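Local coordinates for protein alcohol dehydrogenase (Thermus thermophilus, PDB 2EIH) that probably acts as a zinc-binding, NAD(P)-dependent oxidoreductase of the medium-chain alcohol dehydrogenase family, at residues V4-R9 with V44-G49; N131-P136 with P299-V304; D160-R165 with R260-G265; V172-S177 with D241-L246. One frame throughout, in Å; residues are numbered along the deposited sequence.

Contact 1 (V4-R9 with V44-G49); sequences VVMRAR and VWVRKG
Met6 and Arg9 meet the last turn of helix 41-48 in the catalytic, GroES-like half of this medium-chain dehydrogenase fold, where the chain leaves strand 2-6 and runs past the end of the helix. Met6 comes first, its CG anti to the backbone N (chi1 -160°), which carries the thioether toward the helix, the chain then bending at its end. The methyl does the touching: Met6 CE stands only 3.1 Å from Val46 O, a tight approach to a carbonyl, and 3.8 Å from Arg47 CA. Met6 SD lies 4.1 Å from Val46 CG1. His59 packs against both Met6 and Val46, so the buried part of the contact continues into strand 59-60.

After Arg7 and Ala8, Arg9 lays its extended chain alongside the helix terminus. Arg9 CD rests 3.3 Å from Gly49 CA, and that glycine, at positive phi just after the helix, could hardly carry a CB beside it. Farther out, NH1 bonds to Leu55 O, whereas NE is buried with no partner in the model. Cut back to an alanine, Arg9 would lose NH1 and CD, which would probably leave Leu55 O without this donor and Gly49 CA without its cover. Arg47 turns the other way, to Gly10 O, His326 and a salt bridge with Glu330. Its backbone nevertheless meets Arg9 directly, through a CA-H...O contact of 3.2 Å between Arg9 CA and Arg47 O.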
loop_
_atom_site.group_PDB
_atom_site.type_symbol
_atom_site.label_atom_id
_atom_site.label_comp_id
_atom_site.label_asym_id
_atom_site.label_seq_id
_atom_site.Cartn_x
_atom_site.Cartn_y
_atom_site.Cartn_z
ATOM N N VAL A 4 -34.979 20.458 -19.266
ATOM C CA VAL A 4 -34.351 20.659 -20.553
ATOM C C VAL A 4 -34.147 19.254 -21.078
ATOM O O VAL A 4 -33.309 18.509 -20.578
ATOM C CB VAL A 4 -32.996 21.350 -20.428
ATOM C CG1 VAL A 4 -32.234 21.222 -21.735
ATOM C CG2 VAL A 4 -33.198 22.804 -20.064
ATOM N N VAL A 5 -34.949 18.897 -22.070
ATOM C CA VAL A 5 -34.880 17.584 -22.676
ATOM C C VAL A 5 -33.983 17.617 -23.897
ATOM O O VAL A 5 -33.644 18.683 -24.421
ATOM C CB VAL A 5 -36.277 17.071 -23.093
ATOM C CG1 VAL A 5 -37.087 16.699 -21.858
ATOM C CG2 VAL A 5 -37.007 18.139 -23.900
ATOM N N MET A 6 -33.621 16.423 -24.344
ATOM C CA MET A 6 -32.751 16.222 -25.487
ATOM C C MET A 6 -33.582 15.556 -26.575
ATOM O O MET A 6 -33.627 14.328 -26.660
ATOM C CB MET A 6 -31.625 15.301 -25.059
ATOM C CG MET A 6 -30.401 15.341 -25.903
ATOM S SD MET A 6 -29.260 14.233 -25.124
ATOM C CE MET A 6 -28.811 13.229 -26.506
ATOM N N ARG A 7 -34.246 16.372 -27.389
ATOM C CA ARG A 7 -35.086 15.874 -28.475
ATOM C C ARG A 7 -34.350 14.912 -29.396
ATOM O O ARG A 7 -34.876 13.861 -29.760
ATOM C CB ARG A 7 -35.633 17.042 -29.307
ATOM C CG ARG A 7 -36.750 17.833 -28.628
ATOM C CD ARG A 7 -37.893 16.917 -28.191
ATOM N NE ARG A 7 -38.898 17.629 -27.409
ATOM C CZ ARG A 7 -39.833 17.036 -26.673
ATOM N NH1 ARG A 7 -39.898 15.711 -26.612
ATOM N NH2 ARG A 7 -40.705 17.772 -25.991
ATOM N N ALA A 8 -33.134 15.289 -29.772
ATOM C CA ALA A 8 -32.311 14.485 -30.660
ATOM C C ALA A 8 -30.846 14.812 -30.418
ATOM O O ALA A 8 -30.519 15.774 -29.717
ATOM C CB ALA A 8 -32.676 14.773 -32.104
ATOM N N ARG A 9 -29.969 14.014 -31.014
ATOM C CA ARG A 9 -28.529 14.202 -30.872
ATOM C C ARG A 9 -27.989 15.184 -31.906
ATOM O O ARG A 9 -28.376 15.158 -33.074
ATOM C CB ARG A 9 -27.824 12.850 -31.004
ATOM C CG ARG A 9 -28.343 11.815 -30.012
ATOM C CD ARG A 9 -27.501 10.549 -29.989
ATOM N NE ARG A 9 -27.951 9.621 -28.956
ATOM C CZ ARG A 9 -29.084 8.925 -29.015
ATOM N NH1 ARG A 9 -29.417 8.106 -28.024
ATOM N NH2 ARG A 9 -29.881 9.033 -30.070
ATOM N N VAL A 44 -22.013 16.901 -22.815
ATOM C CA VAL A 44 -21.798 17.237 -24.220
ATOM C C VAL A 44 -21.646 15.989 -25.083
ATOM O O VAL A 44 -22.202 15.919 -26.182
ATOM C CB VAL A 44 -20.561 18.153 -24.397
ATOM C CG1 VAL A 44 -20.295 18.404 -25.873
ATOM C CG2 VAL A 44 -20.804 19.477 -23.685
ATOM N N TRP A 45 -20.900 15.004 -24.589
ATOM C CA TRP A 45 -20.713 13.771 -25.336
ATOM C C TRP A 45 -22.065 13.080 -25.533
ATOM O O TRP A 45 -22.338 12.522 -26.602
ATOM C CB TRP A 45 -19.727 12.846 -24.607
ATOM C CG TRP A 45 -18.379 13.472 -24.417
ATOM C CD1 TRP A 45 -17.791 14.397 -25.231
ATOM C CD2 TRP A 45 -17.468 13.255 -23.331
ATOM N NE1 TRP A 45 -16.576 14.779 -24.719
ATOM C CE2 TRP A 45 -16.351 14.095 -23.552
ATOM C CE3 TRP A 45 -17.485 12.436 -22.193
ATOM C CZ2 TRP A 45 -15.259 14.145 -22.669
ATOM C CZ3 TRP A 45 -16.394 12.485 -21.314
ATOM C CH2 TRP A 45 -15.300 13.335 -21.560
ATOM N N VAL A 46 -22.923 13.134 -24.518
ATOM C CA VAL A 46 -24.230 12.511 -24.636
ATOM C C VAL A 46 -25.066 13.296 -25.635
ATOM O O VAL A 46 -25.797 12.708 -26.430
ATOM C CB VAL A 46 -24.960 12.455 -23.283
ATOM C CG1 VAL A 46 -26.362 11.894 -23.472
ATOM C CG2 VAL A 46 -24.177 11.572 -22.320
ATOM N N ARG A 47 -24.947 14.622 -25.614
ATOM C CA ARG A 47 -25.704 15.450 -26.544
ATOM C C ARG A 47 -25.301 15.188 -27.993
ATOM O O ARG A 47 -26.155 15.027 -28.861
ATOM C CB ARG A 47 -25.521 16.939 -26.226
ATOM C CG ARG A 47 -26.023 17.844 -27.352
ATOM C CD ARG A 47 -25.945 19.324 -27.039
ATOM N NE ARG A 47 -24.603 19.830 -26.751
ATOM C CZ ARG A 47 -23.634 20.022 -27.642
ATOM N NH1 ARG A 47 -22.465 20.498 -27.236
ATOM N NH2 ARG A 47 -23.820 19.738 -28.923
ATOM N N LYS A 48 -23.999 15.156 -28.255
ATOM C CA LYS A 48 -23.510 14.917 -29.610
ATOM C C LYS A 48 -23.816 13.509 -30.101
ATOM O O LYS A 48 -23.921 13.278 -31.303
ATOM C CB LYS A 48 -22.004 15.153 -29.686
ATOM C CG LYS A 48 -21.609 16.606 -29.633
ATOM C CD LYS A 48 -20.105 16.755 -29.742
ATOM C CE LYS A 48 -19.730 18.202 -29.980
ATOM N NZ LYS A 48 -18.258 18.402 -30.000
ATOM N N GLY A 49 -23.955 12.569 -29.173
ATOM C CA GLY A 49 -24.245 11.199 -29.555
ATOM C C GLY A 49 -23.018 10.317 -29.446
ATOM O O GLY A 49 -23.080 9.110 -29.684
#

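Contact 2 (N131-P136 with P299-V304); sequences NLAPKP and PILRFV
Leu301 is the bump of this contact, and Ala133, Pro134 and Pro136 form the hollow that receives it. The contact joins strand 132-134 of the GroES-like part to helix 297-306, which follows the strands of the Rossmann-type sheet in the chain. The leucine has CG anti to the carbonyl carbon (chi1 -65°), which points the fork of its methyls at the strand end. Leu301 CD1 goes into the shallow side, 3.6 Å from Ala133 CB, where the small methyl lets the leucine come close; Leu301 CD1 also lies 3.9 Å from Pro134 O. Leu301 CD2 meets the proline ring, 4.0 Å from Pro136 CD, the two side chains crossing at about a right angle.

One helical turn on, Val304 makes a lesser bump against the same ring, with Val304 CG1 4.4 Å from Pro136 CG. Lys135, just before that proline, points away and folds back so that Lys135 NZ donates to Pro136 O at 2.7 Å. The amine also reaches Glu84 in a salt bridge and Phe141 in a cation-pi contact, which ties down the loop carrying Pro136. Across the interface side chain meets side chain through carbon alone, with Pro134 O a polar atom at its border.

Val86 of strand 84-91, the antiparallel partner of strand 132-134, touches both Ala133 and Leu301. Ile300 and Phe303 pack on helix 148-161, and Arg302 makes a salt bridge with Glu97 of a second subunit, so helix 297-306 lies between the sheet, a neighbouring helix and another chain.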
loop_
_atom_site.group_PDB
_atom_site.type_symbol
_atom_site.label_atom_id
_atom_site.label_comp_id
_atom_site.label_asym_id
_atom_site.label_seq_id
_atom_site.Cartn_x
_atom_site.Cartn_y
_atom_site.Cartn_z
ATOM N N ASN A 131 -26.909 8.114 -2.894
ATOM C CA ASN A 131 -26.290 9.091 -3.767
ATOM C C ASN A 131 -26.606 10.521 -3.373
ATOM O O ASN A 131 -26.585 11.416 -4.209
ATOM C CB ASN A 131 -26.728 8.829 -5.211
ATOM C CG ASN A 131 -26.498 7.399 -5.639
ATOM O OD1 ASN A 131 -26.727 7.044 -6.791
ATOM N ND2 ASN A 131 -26.057 6.566 -4.713
ATOM N N LEU A 132 -26.876 10.724 -2.090
ATOM C CA LEU A 132 -27.201 12.036 -1.561
ATOM C C LEU A 132 -26.324 12.386 -0.363
ATOM O O LEU A 132 -26.213 11.601 0.578
ATOM C CB LEU A 132 -28.657 12.056 -1.115
ATOM C CG LEU A 132 -29.608 13.036 -1.782
ATOM C CD1 LEU A 132 -29.598 12.829 -3.275
ATOM C CD2 LEU A 132 -30.988 12.853 -1.201
ATOM N N ALA A 133 -25.711 13.563 -0.390
ATOM C CA ALA A 133 -24.868 14.006 0.715
ATOM C C ALA A 133 -25.340 15.376 1.174
ATOM O O ALA A 133 -25.896 16.142 0.395
ATOM C CB ALA A 133 -23.415 14.068 0.280
ATOM N N PRO A 134 -25.125 15.703 2.456
ATOM C CA PRO A 134 -25.550 17.004 2.982
ATOM C C PRO A 134 -24.746 18.121 2.346
ATOM O O PRO A 134 -23.524 18.016 2.199
ATOM C CB PRO A 134 -25.273 16.877 4.477
ATOM C CG PRO A 134 -24.038 16.029 4.488
ATOM C CD PRO A 134 -24.384 14.947 3.479
ATOM N N LYS A 135 -25.446 19.171 1.938
ATOM C CA LYS A 135 -24.807 20.314 1.323
ATOM C C LYS A 135 -24.168 21.179 2.386
ATOM O O LYS A 135 -24.810 21.545 3.375
ATOM C CB LYS A 135 -25.824 21.171 0.562
ATOM C CG LYS A 135 -25.321 22.573 0.232
ATOM C CD LYS A 135 -26.472 23.516 -0.100
ATOM C CE LYS A 135 -26.025 24.976 -0.148
ATOM N NZ LYS A 135 -25.557 25.447 1.181
ATOM N N PRO A 136 -22.885 21.516 2.203
ATOM C CA PRO A 136 -22.199 22.369 3.182
ATOM C C PRO A 136 -22.990 23.687 3.318
ATOM O O PRO A 136 -23.411 24.265 2.317
ATOM C CB PRO A 136 -20.809 22.558 2.560
ATOM C CG PRO A 136 -21.061 22.364 1.080
ATOM C CD PRO A 136 -22.030 21.230 1.038
ATOM N N PRO A 299 -15.051 13.030 2.687
ATOM C CA PRO A 299 -13.934 13.870 3.128
ATOM C C PRO A 299 -13.901 15.196 2.344
ATOM O O PRO A 299 -13.623 16.253 2.907
ATOM C CB PRO A 299 -12.707 12.998 2.849
ATOM C CG PRO A 299 -13.139 12.141 1.717
ATOM C CD PRO A 299 -14.554 11.764 2.120
ATOM N N ILE A 300 -14.192 15.133 1.048
ATOM C CA ILE A 300 -14.189 16.327 0.208
ATOM C C ILE A 300 -15.078 17.432 0.776
ATOM O O ILE A 300 -14.601 18.531 1.032
ATOM C CB ILE A 300 -14.627 15.979 -1.230
ATOM C CG1 ILE A 300 -13.541 15.144 -1.903
ATOM C CG2 ILE A 300 -14.890 17.242 -2.033
ATOM C CD1 ILE A 300 -13.917 14.620 -3.310
ATOM N N LEU A 301 -16.354 17.127 0.995
ATOM C CA LEU A 301 -17.305 18.093 1.534
ATOM C C LEU A 301 -16.877 18.615 2.909
ATOM O O LEU A 301 -17.115 19.770 3.256
ATOM C CB LEU A 301 -18.716 17.468 1.559
ATOM C CG LEU A 301 -19.331 17.129 0.173
ATOM C CD1 LEU A 301 -20.602 16.296 0.305
ATOM C CD2 LEU A 301 -19.637 18.419 -0.564
ATOM N N ARG A 302 -16.225 17.762 3.685
ATOM C CA ARG A 302 -15.719 18.141 5.007
ATOM C C ARG A 302 -14.661 19.242 4.828
ATOM O O ARG A 302 -14.725 20.269 5.478
ATOM C CB ARG A 302 -15.104 16.910 5.698
ATOM C CG ARG A 302 -15.526 16.706 7.152
ATOM C CD ARG A 302 -15.814 15.236 7.446
ATOM N NE ARG A 302 -14.717 14.359 7.027
ATOM C CZ ARG A 302 -14.902 13.124 6.562
ATOM N NH1 ARG A 302 -16.131 12.639 6.457
ATOM N NH2 ARG A 302 -13.871 12.362 6.213
ATOM N N PHE A 303 -13.691 19.012 3.944
ATOM C CA PHE A 303 -12.646 20.001 3.668
ATOM C C PHE A 303 -13.261 21.281 3.093
ATOM O O PHE A 303 -12.754 22.384 3.326
ATOM C CB PHE A 303 -11.596 19.454 2.681
ATOM C CG PHE A 303 -10.717 18.379 3.261
ATOM C CD1 PHE A 303 -10.721 17.091 2.725
ATOM C CD2 PHE A 303 -9.922 18.637 4.380
ATOM C CE1 PHE A 303 -9.954 16.072 3.300
ATOM C CE2 PHE A 303 -9.149 17.620 4.962
ATOM C CZ PHE A 303 -9.166 16.345 4.426
ATOM N N VAL A 304 -14.346 21.137 2.333
ATOM C CA VAL A 304 -15.009 22.302 1.752
ATOM C C VAL A 304 -15.655 23.159 2.837
ATOM O O VAL A 304 -15.604 24.377 2.762
ATOM C CB VAL A 304 -16.081 21.908 0.700
ATOM C CG1 VAL A 304 -16.829 23.153 0.226
ATOM C CG2 VAL A 304 -15.426 21.226 -0.481
#

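Contact 3 (D160-R165 with R260-G265); sequences DKLGVR and RIAIAG
Arg260 and Leu162 are interleaved, each side chain laid against the other residue's backbone. The arginine leaves strand 259-263 toward the end of helix 148-161 and bends at chi3 (75°), which brings its guanidinium against the carbonyls of Lys161 and Leu162, near the helix end. Leu162 O sits over the centre of one guanidinium face, 3.4 Å from CZ of Arg260, while Lys161 O lies near the edge. Arg260 NH2 donates to Lys161 O at 2.9 Å, a hydrogen bond moderately bent at 148°, with the acceptor 21° out of the guanidinium plane.

In return the leucine leans over the strand. Leu162 CD2 approaches Arg260 O to 3.4 Å and Arg260 CB to 3.8 Å, and Leu162 CG packs 3.7 Å from Ala262 CB. Strand 259-263 belongs to the parallel sheet of the Rossmann-type domain, so the contact seats the C-terminal end of the helix on one face of that sheet; Val240 of the adjoining strand also touches Leu162.

With a methionine in place of Arg260, Lys161 O would probably lose this donor and Leu162 O the flat cation against it. Lys238 NZ bonds to Leu162 O as well. Two cationic side chains therefore meet carbonyls at a C-terminal helix end, where the helix dipole is likely to add to the attraction, while Leu162 and Ala262 supply the apolar part.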
loop_
_atom_site.group_PDB
_atom_site.type_symbol
_atom_site.label_atom_id
_atom_site.label_comp_id
_atom_site.label_asym_id
_atom_site.label_seq_id
_atom_site.Cartn_x
_atom_site.Cartn_y
_atom_site.Cartn_z
ATOM N N ASP A 160 -5.471 8.734 -4.710
ATOM C CA ASP A 160 -5.314 7.309 -5.012
ATOM C C ASP A 160 -4.320 6.973 -6.141
ATOM O O ASP A 160 -3.393 6.198 -5.942
ATOM C CB ASP A 160 -6.692 6.692 -5.312
ATOM C CG ASP A 160 -7.704 6.935 -4.186
ATOM O OD1 ASP A 160 -7.385 6.618 -3.015
ATOM O OD2 ASP A 160 -8.820 7.427 -4.464
ATOM N N LYS A 161 -4.510 7.552 -7.316
ATOM C CA LYS A 161 -3.631 7.296 -8.458
ATOM C C LYS A 161 -2.204 7.817 -8.304
ATOM O O LYS A 161 -1.252 7.048 -8.379
ATOM C CB LYS A 161 -4.238 7.902 -9.725
ATOM C CG LYS A 161 -4.839 6.901 -10.685
ATOM C CD LYS A 161 -5.895 6.008 -10.071
ATOM C CE LYS A 161 -6.447 5.121 -11.169
ATOM N NZ LYS A 161 -7.335 4.031 -10.718
ATOM N N LEU A 162 -2.051 9.118 -8.097
ATOM C CA LEU A 162 -0.726 9.707 -7.971
ATOM C C LEU A 162 -0.099 9.572 -6.586
ATOM O O LEU A 162 1.118 9.722 -6.436
ATOM C CB LEU A 162 -0.780 11.188 -8.347
ATOM C CG LEU A 162 -1.209 11.513 -9.777
ATOM C CD1 LEU A 162 -1.680 12.953 -9.836
ATOM C CD2 LEU A 162 -0.066 11.258 -10.750
ATOM N N GLY A 163 -0.919 9.297 -5.575
ATOM C CA GLY A 163 -0.395 9.179 -4.224
ATOM C C GLY A 163 0.413 10.411 -3.829
ATOM O O GLY A 163 1.460 10.299 -3.183
ATOM N N VAL A 164 -0.068 11.593 -4.207
ATOM C CA VAL A 164 0.634 12.825 -3.873
ATOM C C VAL A 164 0.903 12.914 -2.373
ATOM O O VAL A 164 0.048 12.576 -1.558
ATOM C CB VAL A 164 -0.156 14.066 -4.363
ATOM C CG1 VAL A 164 0.416 15.332 -3.757
ATOM C CG2 VAL A 164 -0.091 14.144 -5.888
ATOM N N ARG A 165 2.115 13.342 -2.025
ATOM C CA ARG A 165 2.532 13.473 -0.629
ATOM C C ARG A 165 3.394 14.725 -0.471
ATOM O O ARG A 165 3.921 15.248 -1.445
ATOM C CB ARG A 165 3.314 12.224 -0.202
ATOM C CG ARG A 165 4.657 12.054 -0.916
ATOM C CD ARG A 165 5.106 10.590 -1.015
ATOM N NE ARG A 165 5.285 9.943 0.288
ATOM C CZ ARG A 165 4.396 9.128 0.852
ATOM N NH1 ARG A 165 3.254 8.853 0.231
ATOM N NH2 ARG A 165 4.649 8.574 2.030
ATOM N N ARG A 260 4.761 9.862 -12.154
ATOM C CA ARG A 260 3.446 9.339 -12.423
ATOM C C ARG A 260 2.591 10.409 -13.079
ATOM O O ARG A 260 2.640 11.582 -12.713
ATOM C CB ARG A 260 2.842 8.824 -11.115
ATOM C CG ARG A 260 3.616 7.619 -10.616
ATOM C CD ARG A 260 3.628 7.456 -9.121
ATOM N NE ARG A 260 2.374 6.968 -8.579
ATOM C CZ ARG A 260 2.227 6.593 -7.310
ATOM N NH1 ARG A 260 3.257 6.651 -6.474
ATOM N NH2 ARG A 260 1.055 6.161 -6.865
ATOM N N ILE A 261 1.823 9.989 -14.077
ATOM C CA ILE A 261 0.949 10.889 -14.819
ATOM C C ILE A 261 -0.471 10.332 -14.766
ATOM O O ILE A 261 -0.714 9.210 -15.189
ATOM C CB ILE A 261 1.415 10.986 -16.286
ATOM C CG1 ILE A 261 2.890 11.422 -16.328
ATOM C CG2 ILE A 261 0.548 11.968 -17.059
ATOM C CD1 ILE A 261 3.573 11.203 -17.678
ATOM N N ALA A 262 -1.399 11.112 -14.221
ATOM C CA ALA A 262 -2.790 10.688 -14.125
ATOM C C ALA A 262 -3.579 11.389 -15.228
ATOM O O ALA A 262 -3.519 12.608 -15.367
ATOM C CB ALA A 262 -3.363 11.053 -12.759
ATOM N N ILE A 263 -4.313 10.614 -16.011
ATOM C CA ILE A 263 -5.098 11.170 -17.097
ATOM C C ILE A 263 -6.589 10.951 -16.930
ATOM O O ILE A 263 -7.060 9.823 -16.846
ATOM C CB ILE A 263 -4.653 10.584 -18.446
ATOM C CG1 ILE A 263 -3.275 11.131 -18.814
ATOM C CG2 ILE A 263 -5.679 10.908 -19.515
ATOM C CD1 ILE A 263 -2.763 10.651 -20.139
ATOM N N ALA A 264 -7.324 12.057 -16.905
ATOM C CA ALA A 264 -8.769 12.034 -16.736
ATOM C C ALA A 264 -9.508 11.632 -18.004
ATOM O O ALA A 264 -9.581 10.451 -18.355
ATOM C CB ALA A 264 -9.248 13.399 -16.274
ATOM N N GLY A 265 -10.071 12.626 -18.680
ATOM C CA GLY A 265 -10.810 12.368 -19.899
ATOM C C GLY A 265 -10.096 12.958 -21.095
ATOM O O GLY A 265 -10.699 13.666 -21.903
#

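Contact 4 (V172-S177 with D241-L246); sequences VMAAGS and DHTGAL
Met173 and Asp241 bring the two backbones within 5.2 Å, CA to CA, just where neighbouring parallel strands 169-172 and 236-241 of the Rossmann-type sheet give way to loops. The first loop runs into a type II turn from Ala174 to Ser177, with Gly176 at positive phi (86°); its sequence and place before helix 180-189 fit the glycine-rich loop that faces the dinucleotide in relatives. In the second, an Asx turn opens the loop: Asp241 OD2 takes Thr243 N at 3.0 Å, from above the carboxylate plane.

Asp241 OD2 also receives Thr243 OG1 on its syn lone pair, at 3.0 Å, and Gly244 N weakly, so the carboxylate is held from its own segment. Asp241 OD2 lies 3.6 Å from Met173 CB, a van der Waals contact, the two side chains crossing at a slant.

His242 takes chi1 69°, its CG between the backbone N and the carbonyl carbon, and this turns the ring into the first loop. Met173 O lies in the ring plane at its edge, and Thr243 CG2 covers one face near the rim. The placing of Ser177 O against this ring is doubtful. On the side of the first loop, Ala174 CB lies 3.6 Å from His242 CE1.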
loop_
_atom_site.group_PDB
_atom_site.type_symbol
_atom_site.label_atom_id
_atom_site.label_comp_id
_atom_site.label_asym_id
_atom_site.label_seq_id
_atom_site.Cartn_x
_atom_site.Cartn_y
_atom_site.Cartn_z
ATOM N N VAL A 172 -0.045 20.423 -12.757
ATOM C CA VAL A 172 -1.451 20.376 -13.162
ATOM C C VAL A 172 -1.570 21.083 -14.524
ATOM O O VAL A 172 -1.124 22.222 -14.677
ATOM C CB VAL A 172 -2.354 21.111 -12.153
ATOM C CG1 VAL A 172 -3.811 21.001 -12.585
ATOM C CG2 VAL A 172 -2.165 20.522 -10.761
ATOM N N MET A 173 -2.178 20.413 -15.500
ATOM C CA MET A 173 -2.337 20.970 -16.838
ATOM C C MET A 173 -3.603 21.779 -17.069
ATOM O O MET A 173 -4.679 21.448 -16.560
ATOM C CB MET A 173 -2.271 19.853 -17.884
ATOM C CG MET A 173 -0.945 19.141 -17.982
ATOM S SD MET A 173 0.372 20.211 -18.589
ATOM C CE MET A 173 0.236 19.914 -20.379
ATOM N N ALA A 174 -3.453 22.844 -17.855
ATOM C CA ALA A 174 -4.566 23.725 -18.220
ATOM C C ALA A 174 -5.452 24.128 -17.052
ATOM O O ALA A 174 -6.501 23.544 -16.844
ATOM C CB ALA A 174 -5.406 23.051 -19.297
ATOM N N ALA A 175 -5.038 25.148 -16.312
ATOM C CA ALA A 175 -5.804 25.611 -15.163
ATOM C C ALA A 175 -7.169 26.200 -15.526
ATOM O O ALA A 175 -7.331 26.824 -16.573
ATOM C CB ALA A 175 -4.997 26.626 -14.377
ATOM N N GLY A 176 -8.146 25.989 -14.645
ATOM C CA GLY A 176 -9.492 26.500 -14.858
ATOM C C GLY A 176 -10.388 25.601 -15.679
ATOM O O GLY A 176 -11.616 25.715 -15.641
ATOM N N SER A 177 -9.766 24.694 -16.417
ATOM C CA SER A 177 -10.492 23.776 -17.278
ATOM C C SER A 177 -10.473 22.339 -16.740
ATOM O O SER A 177 -9.432 21.830 -16.313
ATOM C CB SER A 177 -9.874 23.832 -18.677
ATOM O OG SER A 177 -10.629 23.096 -19.630
ATOM N N ASP A 241 -3.288 15.455 -15.699
ATOM C CA ASP A 241 -3.624 15.893 -17.042
ATOM C C ASP A 241 -5.051 15.501 -17.431
ATOM O O ASP A 241 -5.463 14.364 -17.216
ATOM C CB ASP A 241 -2.638 15.276 -18.031
ATOM C CG ASP A 241 -2.729 15.902 -19.397
ATOM O OD1 ASP A 241 -2.060 15.423 -20.330
ATOM O OD2 ASP A 241 -3.472 16.885 -19.537
ATOM N N HIS A 242 -5.812 16.428 -18.000
ATOM C CA HIS A 242 -7.180 16.104 -18.406
ATOM C C HIS A 242 -7.379 16.435 -19.873
ATOM O O HIS A 242 -8.497 16.398 -20.382
ATOM C CB HIS A 242 -8.204 16.890 -17.584
ATOM C CG HIS A 242 -8.202 18.356 -17.873
ATOM N ND1 HIS A 242 -7.246 19.213 -17.369
ATOM C CD2 HIS A 242 -9.011 19.115 -18.651
ATOM C CE1 HIS A 242 -7.465 20.433 -17.823
ATOM N NE2 HIS A 242 -8.532 20.400 -18.604
ATOM N N THR A 243 -6.292 16.772 -20.549
ATOM C CA THR A 243 -6.374 17.109 -21.953
ATOM C C THR A 243 -5.618 16.077 -22.782
ATOM O O THR A 243 -6.218 15.338 -23.568
ATOM C CB THR A 243 -5.811 18.521 -22.207
ATOM O OG1 THR A 243 -4.439 18.590 -21.792
ATOM C CG2 THR A 243 -6.623 19.547 -21.422
ATOM N N GLY A 244 -4.303 16.014 -22.587
ATOM C CA GLY A 244 -3.477 15.066 -23.315
ATOM C C GLY A 244 -3.732 15.085 -24.808
ATOM O O GLY A 244 -4.400 15.980 -25.329
ATOM N N ALA A 245 -3.189 14.092 -25.500
ATOM C CA ALA A 245 -3.361 13.970 -26.942
ATOM C C ALA A 245 -3.071 15.272 -27.681
ATOM O O ALA A 245 -3.639 15.532 -28.745
ATOM C CB ALA A 245 -4.774 13.498 -27.255
ATOM N N LEU A 246 -2.194 16.091 -27.117
ATOM C CA LEU A 246 -1.833 17.349 -27.748
ATOM C C LEU A 246 -0.557 17.888 -27.136
ATOM O O LEU A 246 0.383 18.241 -27.852
ATOM C CB LEU A 246 -2.961 18.369 -27.596
ATOM C CG LEU A 246 -2.680 19.784 -28.129
ATOM C CD1 LEU A 246 -2.097 19.733 -29.536
ATOM C CD2 LEU A 246 -3.974 20.576 -28.115
#

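How the contacts relate
Contacts 3 and 4 adjoin within the Rossmann-type domain, their centres about 13 Å apart. Strands 236-241 and 259-263 run side by side there, and two probable hydrogen bonds link the contacts: Ala262 O with Asp241 N at 2.9 Å and Ala264 N with Asp241 O at 3.0 Å. Along the chain contact 4 is nested inside the loop closed by contact 3, which in turn lies inside that closed by contact 2. Contact 1, earlier in sequence and in the catalytic half, lies across the chain's centre from contact 3, about 31 Å between centres. None of the four includes a ligand of the zinc ion, held by Cys93, Cys96, Cys99 and Cys107.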